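Local structure of thioesterase superfamily protein (2PRX) at residues A[96-101]-A[145-150]. The protein probably hydrolyses thioesters and belongs to the hot dog-fold thioesterase superfamily, with two chains in its assembly. Sequence-based numbering, arbitrary orientation.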
# COMPACT_ATOMS: atom_id res chain seq x y z
N VAL A 96 -2.85 -14.25 -4.02
CA VAL A 96 -2.65 -12.87 -4.42
C VAL A 96 -3.73 -11.92 -3.92
O VAL A 96 -4.88 -12.30 -3.69
CB VAL A 96 -2.64 -12.74 -5.96
CG1 VAL A 96 -1.38 -13.36 -6.53
CG2 VAL A 96 -3.91 -13.39 -6.50
N THR A 97 -3.36 -10.64 -3.78
CA THR A 97 -4.35 -9.67 -3.30
C THR A 97 -5.26 -9.28 -4.46
O THR A 97 -4.74 -8.97 -5.53
CB THR A 97 -3.68 -8.41 -2.73
OG1 THR A 97 -2.92 -8.72 -1.56
CG2 THR A 97 -4.75 -7.40 -2.34
N ALA A 98 -6.57 -9.29 -4.28
CA ALA A 98 -7.48 -8.83 -5.33
C ALA A 98 -7.98 -7.44 -5.01
O ALA A 98 -8.17 -6.54 -5.83
CB ALA A 98 -8.62 -9.83 -5.52
N ALA A 99 -8.20 -7.23 -3.72
CA ALA A 99 -8.56 -5.92 -3.19
C ALA A 99 -7.96 -5.79 -1.79
O ALA A 99 -7.91 -6.71 -0.97
CB ALA A 99 -10.06 -5.79 -3.28
N LEU A 100 -7.46 -4.60 -1.50
CA LEU A 100 -6.93 -4.25 -0.20
C LEU A 100 -7.37 -2.80 0.07
O LEU A 100 -6.95 -1.92 -0.68
CB LEU A 100 -5.43 -4.35 -0.05
CG LEU A 100 -4.81 -4.13 1.33
CD1 LEU A 100 -5.38 -5.07 2.39
CD2 LEU A 100 -3.30 -4.34 1.24
N ASN A 101 -8.21 -2.62 1.07
CA ASN A 101 -8.76 -1.40 1.59
C ASN A 101 -8.17 -1.13 2.96
O ASN A 101 -8.12 -1.94 3.89
CB ASN A 101 -10.28 -1.46 1.60
CG ASN A 101 -10.74 -1.89 0.21
OD1 ASN A 101 -10.15 -1.43 -0.77
ND2 ASN A 101 -11.74 -2.75 0.15
N HIS A 145 -8.56 -4.29 5.14
CA HIS A 145 -9.51 -5.28 4.66
C HIS A 145 -9.02 -5.84 3.33
O HIS A 145 -8.78 -5.20 2.32
CB HIS A 145 -10.95 -4.77 4.50
CG HIS A 145 -11.84 -5.80 3.86
ND1 HIS A 145 -12.43 -6.80 4.59
CD2 HIS A 145 -12.23 -6.01 2.58
CE1 HIS A 145 -13.15 -7.57 3.80
NE2 HIS A 145 -13.04 -7.12 2.56
N MSE A 146 -8.88 -7.15 3.29
CA MSE A 146 -8.31 -7.85 2.18
C MSE A 146 -9.22 -8.97 1.68
O MSE A 146 -9.82 -9.68 2.48
CB MSE A 146 -6.96 -8.49 2.59
CG MSE A 146 -6.54 -9.54 1.58
SE MSE A 146 -4.75 -10.16 1.86
CE MSE A 146 -4.04 -8.58 1.01
N VAL A 147 -9.30 -9.08 0.37
CA VAL A 147 -9.84 -10.14 -0.43
C VAL A 147 -8.66 -10.74 -1.21
O VAL A 147 -8.19 -10.07 -2.14
CB VAL A 147 -10.90 -9.76 -1.47
CG1 VAL A 147 -11.07 -10.95 -2.42
CG2 VAL A 147 -12.21 -9.35 -0.82
N ALA A 148 -8.23 -11.92 -0.80
CA ALA A 148 -7.16 -12.63 -1.45
C ALA A 148 -7.71 -13.86 -2.16
O ALA A 148 -8.57 -14.61 -1.69
CB ALA A 148 -6.06 -12.98 -0.47
N VAL A 149 -7.20 -14.07 -3.36
CA VAL A 149 -7.58 -15.16 -4.23
C VAL A 149 -6.37 -15.97 -4.62
O VAL A 149 -5.23 -15.52 -4.54
CB VAL A 149 -8.24 -14.64 -5.53
CG1 VAL A 149 -9.47 -13.82 -5.21
CG2 VAL A 149 -7.15 -13.89 -6.28
N LYS A 150 -6.61 -17.22 -5.05
CA LYS A 150 -5.45 -18.06 -5.33
C LYS A 150 -4.69 -17.51 -6.53
O LYS A 150 -5.36 -17.07 -7.47
CB LYS A 150 -5.85 -19.52 -5.57
CG LYS A 150 -4.71 -20.50 -5.78
CD LYS A 150 -5.25 -21.92 -5.83
CE LYS A 150 -4.38 -22.86 -6.65
NZ LYS A 150 -4.54 -24.29 -6.23
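Residues 99-101 run antiparallel to 145-150, their axes 4.7 Å apart at 175°, and paired backbone bonds join Val96 with Val149, Ala99 with Val147 and Asn101 with His145. Between the first two pairs the register slips by one residue: Val147 O accepts from both Ala98 N, at 2.8 Å, and Ala99 N, at 3.2 Å, a classic beta bulge in which the backbone of Ala98 turns to a psi of -37°. The methyl of Ala98 consequently leans over the opposing strand, with its CB 4.1 Å from both Val147 CG1 and Val149 CG1. On the face that carries Val96, Ala99, Val147 and Val149, Val96 and Val149 meet through their CG2 methyls, each set between its own backbone N and carbonyl carbon; at 3.3 Å from Val96 CG2 to Val149 CG2 the packing is tight. At the other end the side chains of Asn101 and His145 lie alongside each other, amide and imidazole planes 17° apart. The opposite face carries Thr97, Leu100, Met146 (selenomethionine) and Ala148 and is covered by helix 59-78. There Leu100 CD1 rests 3.8 Å from Met146 CB, while Thr97 OG1 is hydrogen-bonded to Asp67 of the helix. Strand 95-104 is outermost within its own chain, but Ala99, Leu100 and Asn101 also pair antiparallel with a strand of the second subunit. A sheet that continues across the dimer interface through such an edge strand, with the long helix against one face, is the arrangement of a hot dog-fold dimer.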